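Mannan endo-1,4-beta-mannosidase (Bacillus subtilis, PDB 2WHK) catalyses the random endo-hydrolysis of beta-1,4-mannosidic linkages in mannan, galactomannan and glucomannan, and takes part in the degradation of glucomannan. Local coordinates at residues Asn30-Gly35 against Asp316-Asn321; Glu152-Gly157 against Gly207-Ile212. All coordinates share one frame; numbering follows the deposited sequence. Where two conformers were deposited one is given.

Near the N terminus, after helix 12-22, the chain enters strand 32-40, whose beginning is one half of contact 1. Contact 2 closes next: the end of helix 134-154 meets the loop that leads from helix 185-205 into strand 211-215, with 49 residues in between that include strand 160-163. Much later the short strand 319-320 returns to strand 32-40 and completes contact 1, so the loop closed by contact 2 is nested inside that of contact 1. Both reach the same parallel barrel sheet, their centres about 25 Å apart, and each holds its own calcium ion. Contact 1 ties the first strand of the barrel to a late short strand, contact 2 neighbouring elements between them.

Contact 1. Residues Asn30-Gly35 against Asp316-Asn321. With CA (calcium ion), chain D.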
ATOM      1  N   ASN A  30       6.541   0.837  20.538  1.00 18.01           N
ATOM      2  CA  ASN A  30       6.908   1.356  19.219  1.00 17.09           C
ATOM      3  C   ASN A  30       7.052   0.217  18.224  1.00 15.87           C
ATOM      4  O   ASN A  30       8.112  -0.004  17.645  1.00 15.49           O
ATOM      5  CB  ASN A  30       8.188   2.206  19.305  1.00 17.22           C
ATOM      6  CG  ASN A  30       7.939   3.559  19.933  1.00 18.25           C
ATOM      7  OD1 ASN A  30       6.904   4.183  19.696  1.00 17.25           O
ATOM      8  ND2 ASN A  30       8.900   4.037  20.726  1.00 21.05           N
ATOM      9  N   ARG A  31       5.956  -0.524  18.062  1.00 15.00           N
ATOM     10  CA  ARG A  31       5.945  -1.731  17.244  1.00 14.06           C
ATOM     11  C   ARG A  31       4.880  -1.732  16.151  1.00 13.43           C
ATOM     12  O   ARG A  31       4.811  -2.691  15.380  1.00 13.57           O
ATOM     13  CB  ARG A  31       5.785  -2.974  18.135  1.00 14.12           C
ATOM     14  CG  ARG A  31       4.621  -2.916  19.110  1.00 15.12           C
ATOM     15  CD  ARG A  31       4.577  -4.195  19.931  1.00 15.60           C
ATOM     16  NE  ARG A  31       4.068  -5.309  19.143  1.00 16.18           N
ATOM     17  CZ  ARG A  31       4.051  -6.580  19.547  1.00 16.89           C
ATOM     18  NH1 ARG A  31       4.573  -6.926  20.726  1.00 17.71           N
ATOM     19  NH2 ARG A  31       3.540  -7.513  18.748  1.00 17.32           N
ATOM     20  N   VAL A  32       4.068  -0.673  16.072  1.00 12.99           N
ATOM     21  CA  VAL A  32       3.078  -0.505  14.998  1.00 12.51           C
ATOM     22  C   VAL A  32       3.210   0.904  14.431  1.00 11.85           C
ATOM     23  O   VAL A  32       2.951   1.875  15.136  1.00 11.52           O
ATOM     24  CB  VAL A  32       1.631  -0.697  15.499  1.00 12.42           C
ATOM     25  CG1 VAL A  32       0.621  -0.517  14.353  1.00 12.88           C
ATOM     26  CG2 VAL A  32       1.466  -2.071  16.154  1.00 12.96           C
ATOM     27  N   LEU A  33       3.625   1.013  13.170  1.00 11.54           N
ATOM     28  CA  LEU A  33       3.734   2.332  12.528  1.00 11.34           C
ATOM     29  C   LEU A  33       2.348   2.900  12.268  1.00 11.20           C
ATOM     30  O   LEU A  33       1.495   2.234  11.688  1.00 11.14           O
ATOM     31  CB  LEU A  33       4.501   2.281  11.203  1.00 11.32           C
ATOM     32  CG  LEU A  33       6.021   2.412  11.256  1.00 11.97           C
ATOM     33  CD1 LEU A  33       6.643   1.219  11.990  1.00 11.45           C
ATOM     34  CD2 LEU A  33       6.591   2.569   9.852  1.00 13.04           C
ATOM     35  N   SER A  34       2.131   4.140  12.684  1.00 11.29           N
ATOM     36  CA  SER A  34       0.939   4.860  12.283  1.00 11.04           C
ATOM     37  C   SER A  34       1.041   5.272  10.821  1.00 10.89           C
ATOM     38  O   SER A  34       2.137   5.389  10.251  1.00 10.40           O
ATOM     39  CB  SER A  34       0.744   6.092  13.155  1.00 11.17           C
ATOM     40  OG  SER A  34       1.920   6.890  13.143  1.00 12.16           O
ATOM     41  N   GLY A  35      -0.113   5.493  10.211  1.00 11.18           N
ATOM     42  CA  GLY A  35      -0.153   5.888   8.818  1.00 11.00           C
ATOM     43  C   GLY A  35      -1.431   6.596   8.445  1.00 10.90           C
ATOM     44  O   GLY A  35      -2.487   6.368   9.046  1.00 10.86           O
ATOM     45  N   ASP A 316      -0.621   5.745  22.301  1.00 19.77           N
ATOM     46  CA  ASP A 316      -0.475   4.362  22.754  1.00 19.96           C
ATOM     47  C   ASP A 316       0.996   3.941  22.710  1.00 19.86           C
ATOM     48  O   ASP A 316       1.714   4.254  21.761  1.00 19.49           O
ATOM     49  CB  ASP A 316      -1.308   3.407  21.903  1.00 19.87           C
ATOM     50  CG  ASP A 316      -1.481   2.056  22.560  1.00 20.51           C
ATOM     51  OD1 ASP A 316      -0.543   1.233  22.513  1.00 20.35           O
ATOM     52  OD2 ASP A 316      -2.564   1.833  23.137  1.00 22.51           O
ATOM     53  N   SER A 317       1.448   3.215  23.731  1.00 20.06           N
ATOM     54  CA  SER A 317       2.850   2.800  23.795  1.00 19.82           C
ATOM     55  C   SER A 317       3.293   1.950  22.593  1.00 18.91           C
ATOM     56  O   SER A 317       4.468   1.921  22.250  1.00 19.03           O
ATOM     57  CB  SER A 317       3.125   2.043  25.098  1.00 20.37           C
ATOM     58  OG  SER A 317       2.398   0.827  25.126  1.00 21.68           O
ATOM     59  N   TRP A 318       2.360   1.262  21.944  1.00 17.66           N
ATOM     60  CA  TRP A 318       2.697   0.444  20.781  1.00 17.09           C
ATOM     61  C   TRP A 318       2.921   1.266  19.500  1.00 16.36           C
ATOM     62  O   TRP A 318       3.566   0.792  18.562  1.00 15.97           O
ATOM     63  CB  TRP A 318       1.584  -0.571  20.507  1.00 16.94           C
ATOM     64  CG  TRP A 318       1.594  -1.768  21.412  1.00 17.49           C
ATOM     65  CD1 TRP A 318       1.823  -1.788  22.755  1.00 17.87           C
ATOM     66  CD2 TRP A 318       1.344  -3.122  21.023  1.00 17.49           C
ATOM     67  NE1 TRP A 318       1.744  -3.075  23.228  1.00 17.97           N
ATOM     68  CE2 TRP A 318       1.445  -3.915  22.187  1.00 17.98           C
ATOM     69  CE3 TRP A 318       1.039  -3.740  19.806  1.00 18.18           C
ATOM     70  CZ2 TRP A 318       1.257  -5.296  22.164  1.00 18.36           C
ATOM     71  CZ3 TRP A 318       0.855  -5.106  19.780  1.00 18.08           C
ATOM     72  CH2 TRP A 318       0.974  -5.875  20.955  1.00 18.72           C
ATOM     73  N   THR A 319       2.378   2.482  19.460  1.00 15.79           N
ATOM     74  CA  THR A 319       2.340   3.255  18.222  1.00 15.27           C
ATOM     75  C   THR A 319       3.659   3.980  17.952  1.00 15.06           C
ATOM     76  O   THR A 319       4.145   4.748  18.787  1.00 15.37           O
ATOM     77  CB  THR A 319       1.161   4.230  18.220  1.00 15.26           C
ATOM     78  OG1 THR A 319      -0.033   3.508  18.546  1.00 15.13           O
ATOM     79  CG2 THR A 319       0.996   4.878  16.847  1.00 15.03           C
ATOM     80  N   LEU A 320       4.226   3.706  16.776  1.00 14.51           N
ATOM     81  CA  LEU A 320       5.488   4.289  16.336  1.00 14.16           C
ATOM     82  C   LEU A 320       5.158   5.364  15.303  1.00 13.99           C
ATOM     83  O   LEU A 320       4.563   5.080  14.265  1.00 13.19           O
ATOM     84  CB  LEU A 320       6.382   3.203  15.739  1.00 14.33           C
ATOM     85  CG  LEU A 320       7.844   3.536  15.440  1.00 13.85           C
ATOM     86  CD1 LEU A 320       8.653   2.261  15.267  1.00 14.84           C
ATOM     87  CD2 LEU A 320       7.994   4.454  14.203  1.00 13.28           C
ATOM     88  N   ASN A 321       5.546   6.595  15.603  1.00 13.97           N
ATOM     89  CA  ASN A 321       5.128   7.756  14.822  1.00 14.31           C
ATOM     90  C   ASN A 321       6.301   8.371  14.092  1.00 14.03           C
ATOM     91  O   ASN A 321       7.438   7.939  14.261  1.00 14.32           O
ATOM     92  CB  ASN A 321       4.468   8.774  15.751  1.00 14.56           C
ATOM     93  CG  ASN A 321       3.173   8.249  16.333  1.00 14.51           C
ATOM     94  OD1 ASN A 321       2.333   7.733  15.596  1.00 14.61           O
ATOM     95  ND2 ASN A 321       3.011   8.352  17.655  1.00 14.19           N
TER
HETATM   96 CA    CA D1339       5.529   6.102  20.159  1.00 17.79          CA
HETATM   97  O   HOH W   1       3.168   6.531  21.080  1.00 18.59           O
HETATM   98  O   HOH W   2       5.283   4.654  22.078  1.00 22.99           O
HETATM   99  O   HOH W   3       5.016   8.532  19.815  1.00 16.51           O
HETATM  100  O   HOH W   4       6.041   7.426  22.294  1.00 25.97           O
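Arg31 lays its guanidinium flat on the indole of Trp318, the planes 15° apart, in a cation-pi stack with Arg31 CZ 3.8 Å from the centroid of the six-membered ring. Arg31 CD adds a CH-pi contact over the same face, and the bend of the arginine at chi3 (-75°) keeps its end over the ring. Val32 CG2 meets the ring edge at Trp318 CE3. With an alanine in place of Trp318, the Arg31 guanidinium would probably lose its stacking surface and be held mainly by Pro290 O. Trp318 O accepts from Arg31 N (2.8 Å) and Val32 N (2.9 Å), which arrive from opposite faces of its carbonyl plane. This starts a parallel pairing, continued by Leu320 N to Val32 O and Ser34 N to Leu320 O, that adds strand 319-320 beside the first strand of the TIM barrel. Ser34 OG donates to Asn321 OD1 (2.6 Å), in the carbonyl plane and on a lone pair. Asn30 and Thr319 O bind a calcium ion, Thr319 O at 2.4 Å, with four waters and Glu324 completing the shell. Farther out, Asp316 OD1 accepts from Trp318 N in an Asx turn and forms a salt bridge with Lys286.

Contact 2. Residues Glu152-Gly157 against Gly207-Ile212; sequences ELENQG and GLDHLI. With CA (calcium ion), chain E.
Glu154 crosses over the imidazole of His210 before its carboxylate reaches calcium. Its CB sits above the middle of the ring, 3.5 Å from the His210 centroid and only 5° off the normal, a CH-pi contact; CG follows over the same face, 3.5 Å from His210 ND1. Leu211 CD2 lies against the opposite face and Leu208 CB lies at the edge, in the ring plane, so the imidazole is packed on both faces. His210 ND1 is buried without a polar partner, whereas NE2 makes a weak hydrogen bond to Leu150 O.

With CG anti to the backbone N (chi1 -160°) and the chain extended beyond it, Glu154 carries its carboxylate past the ring, the two planes 42° apart. Both oxygens grip the calcium ion, OE1 and OE2 of Glu154 each 2.5 Å from the metal. Gly207 O binds it at 2.3 Å, and three waters complete the ligands. Asp209 N donates to Glu154 OE2 (2.9 Å) from above the carboxylate plane, while Gln151 NE2 holds OE1. Asp209 acts in the second shell: a calcium-bound water donates to its OD2, and its OD1 is bonded to Asn7. The metal probably offsets the like charges of Glu154 and Asp209.

Gly157, with positive phi, ends helix 134-154 in a Schellman motif, and Gly207, also with positive phi, follows helix 185-205. The calcium thus bridges the C-terminal ends of two successive helices of a TIM barrel, just where the chain turns into strands 160-163 and 211-215.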
ATOM      1  N   GLU A 152      12.378   9.220  -9.336  1.00 17.19           N
ATOM      2  CA  GLU A 152      12.669  10.440  -8.576  1.00 17.33           C
ATOM      3  C   GLU A 152      13.011  10.119  -7.119  1.00 17.18           C
ATOM      4  O   GLU A 152      13.985  10.639  -6.560  1.00 17.95           O
ATOM      5  CB  GLU A 152      11.478  11.404  -8.603  1.00 17.52           C
ATOM      6  CG  GLU A 152      11.577  12.551  -9.633  0.50 18.91           C
ATOM      7  CD  GLU A 152      10.199  13.056 -10.086  0.50 18.97           C
ATOM      8  OE1 GLU A 152       9.360  13.324  -9.204  0.50 21.95           O
ATOM      9  OE2 GLU A 152       9.946  13.185 -11.312  0.50 21.52           O
ATOM     10  N   LEU A 153      12.216   9.236  -6.524  1.00 16.93           N
ATOM     11  CA  LEU A 153      12.394   8.836  -5.128  1.00 16.66           C
ATOM     12  C   LEU A 153      13.630   7.941  -4.974  0.50 16.21           C
ATOM     13  O   LEU A 153      14.376   8.089  -4.020  0.50 15.02           O
ATOM     14  CB  LEU A 153      11.126   8.136  -4.598  1.00 16.85           C
ATOM     15  CG  LEU A 153       9.790   8.858  -4.847  1.00 18.48           C
ATOM     16  CD1 LEU A 153       8.584   7.982  -4.485  1.00 20.07           C
ATOM     17  CD2 LEU A 153       9.740  10.175  -4.115  1.00 20.52           C
ATOM     18  N   GLU A 154      13.861   7.039  -5.929  1.00 17.12           N
ATOM     19  CA  GLU A 154      15.045   6.162  -5.890  1.00 18.07           C
ATOM     20  C   GLU A 154      16.349   6.950  -5.925  1.00 19.67           C
ATOM     21  O   GLU A 154      17.335   6.564  -5.279  1.00 20.19           O
ATOM     22  CB  GLU A 154      15.062   5.139  -7.036  1.00 18.25           C
ATOM     23  CG  GLU A 154      15.977   3.936  -6.732  1.00 19.30           C
ATOM     24  CD  GLU A 154      16.582   3.257  -7.950  1.00 19.60           C
ATOM     25  OE1 GLU A 154      16.722   3.884  -9.020  1.00 21.45           O
ATOM     26  OE2 GLU A 154      16.954   2.070  -7.839  1.00 20.45           O
ATOM     27  N   ASN A 155      16.350   8.050  -6.681  1.00 21.03           N
ATOM     28  CA  ASN A 155      17.521   8.921  -6.791  1.00 22.21           C
ATOM     29  C   ASN A 155      17.920   9.571  -5.473  1.00 22.50           C
ATOM     30  O   ASN A 155      19.071   9.966  -5.315  1.00 23.33           O
ATOM     31  CB  ASN A 155      17.283  10.021  -7.827  1.00 22.63           C
ATOM     32  CG  ASN A 155      17.259   9.493  -9.254  1.00 23.93           C
ATOM     33  OD1 ASN A 155      17.689   8.374  -9.536  1.00 24.27           O
ATOM     34  ND2 ASN A 155      16.761  10.315 -10.164  1.00 25.77           N
ATOM     35  N   GLN A 156      16.972   9.703  -4.547  1.00 22.60           N
ATOM     36  CA  GLN A 156      17.263  10.197  -3.202  1.00 22.82           C
ATOM     37  C   GLN A 156      17.299   9.068  -2.157  1.00 21.36           C
ATOM     38  O   GLN A 156      17.294   9.331  -0.955  1.00 21.32           O
ATOM     39  CB  GLN A 156      16.238  11.258  -2.813  1.00 23.87           C
ATOM     40  CG  GLN A 156      16.250  12.473  -3.735  1.00 27.90           C
ATOM     41  CD  GLN A 156      17.280  13.503  -3.326  1.00 32.58           C
ATOM     42  OE1 GLN A 156      18.491  13.262  -3.389  1.00 35.39           O
ATOM     43  NE2 GLN A 156      16.804  14.668  -2.905  1.00 36.01           N
ATOM     44  N   GLY A 157      17.371   7.824  -2.615  1.00 19.64           N
ATOM     45  CA  GLY A 157      17.475   6.670  -1.725  1.00 18.49           C
ATOM     46  C   GLY A 157      16.285   6.436  -0.811  1.00 17.32           C
ATOM     47  O   GLY A 157      16.430   5.846   0.253  1.00 17.24           O
ATOM     48  N   GLY A 207      14.892  -1.000 -13.188  1.00 17.33           N
ATOM     49  CA  GLY A 207      15.976  -1.066 -12.189  1.00 17.19           C
ATOM     50  C   GLY A 207      15.677  -0.376 -10.863  1.00 16.89           C
ATOM     51  O   GLY A 207      16.577   0.149 -10.208  1.00 17.09           O
ATOM     52  N   LEU A 208      14.410  -0.382 -10.459  1.00 16.53           N
ATOM     53  CA  LEU A 208      13.992   0.332  -9.251  1.00 15.96           C
ATOM     54  C   LEU A 208      14.232  -0.528  -8.002  1.00 16.12           C
ATOM     55  O   LEU A 208      13.547  -1.527  -7.778  1.00 15.85           O
ATOM     56  CB  LEU A 208      12.527   0.769  -9.376  1.00 15.63           C
ATOM     57  CG  LEU A 208      12.264   1.766 -10.514  1.00 15.79           C
ATOM     58  CD1 LEU A 208      10.765   1.953 -10.730  1.00 16.41           C
ATOM     59  CD2 LEU A 208      12.946   3.104 -10.280  1.00 16.92           C
ATOM     60  N   ASP A 209      15.231  -0.140  -7.202  1.00 16.23           N
ATOM     61  CA  ASP A 209      15.699  -0.954  -6.072  1.00 16.11           C
ATOM     62  C   ASP A 209      15.292  -0.431  -4.689  1.00 15.80           C
ATOM     63  O   ASP A 209      15.841  -0.846  -3.660  1.00 16.03           O
ATOM     64  CB  ASP A 209      17.221  -1.102  -6.165  1.00 16.56           C
ATOM     65  CG  ASP A 209      17.642  -1.992  -7.319  1.00 17.51           C
ATOM     66  OD1 ASP A 209      16.917  -2.967  -7.608  1.00 18.57           O
ATOM     67  OD2 ASP A 209      18.709  -1.725  -7.929  1.00 18.99           O
ATOM     68  N   HIS A 210      14.286   0.433  -4.664  1.00 15.17           N
ATOM     69  CA  HIS A 210      13.860   1.091  -3.431  1.00 14.59           C
ATOM     70  C   HIS A 210      12.426   0.714  -3.057  1.00 14.27           C
ATOM     71  O   HIS A 210      11.829   1.347  -2.187  1.00 14.16           O
ATOM     72  CB  HIS A 210      13.981   2.615  -3.577  1.00 14.49           C
ATOM     73  CG  HIS A 210      13.077   3.199  -4.618  1.00 14.17           C
ATOM     74  ND1 HIS A 210      12.875   2.603  -5.846  1.00 14.69           N
ATOM     75  CD2 HIS A 210      12.318   4.320  -4.617  1.00 13.99           C
ATOM     76  CE1 HIS A 210      12.030   3.333  -6.554  1.00 14.70           C
ATOM     77  NE2 HIS A 210      11.680   4.381  -5.832  1.00 13.86           N
ATOM     78  N   LEU A 211      11.891  -0.325  -3.695  1.00 13.70           N
ATOM     79  CA  LEU A 211      10.490  -0.696  -3.517  1.00 13.37           C
ATOM     80  C   LEU A 211      10.327  -1.892  -2.590  1.00 12.98           C
ATOM     81  O   LEU A 211      10.997  -2.922  -2.740  1.00 13.55           O
ATOM     82  CB  LEU A 211       9.819  -0.977  -4.868  1.00 13.50           C
ATOM     83  CG  LEU A 211       9.979   0.094  -5.954  1.00 13.85           C
ATOM     84  CD1 LEU A 211       9.313  -0.339  -7.251  1.00 13.91           C
ATOM     85  CD2 LEU A 211       9.433   1.442  -5.498  1.00 14.07           C
ATOM     86  N   ILE A 212       9.426  -1.726  -1.631  1.00 12.45           N
ATOM     87  CA  ILE A 212       8.957  -2.782  -0.753  1.00 11.78           C
ATOM     88  C   ILE A 212       7.546  -3.127  -1.245  1.00 11.91           C
ATOM     89  O   ILE A 212       6.667  -2.268  -1.274  1.00 12.75           O
ATOM     90  CB  ILE A 212       8.964  -2.310   0.715  1.00 11.73           C
ATOM     91  CG1 ILE A 212      10.411  -2.107   1.196  1.00 11.87           C
ATOM     92  CG2 ILE A 212       8.229  -3.292   1.613  1.00 11.04           C
ATOM     93  CD1 ILE A 212      10.534  -1.376   2.520  1.00 14.30           C
TER
HETATM   94 CA    CA E1340      17.967   2.036 -10.128  1.00 21.93          CA
HETATM   95  O   HOH W   5      19.450   0.523  -9.121  1.00 24.31           O
HETATM   96  O   HOH W   6      16.476   2.781 -11.898  1.00 23.57           O
HETATM   97  O   HOH W   7      19.520   3.729 -10.633  1.00 34.31           O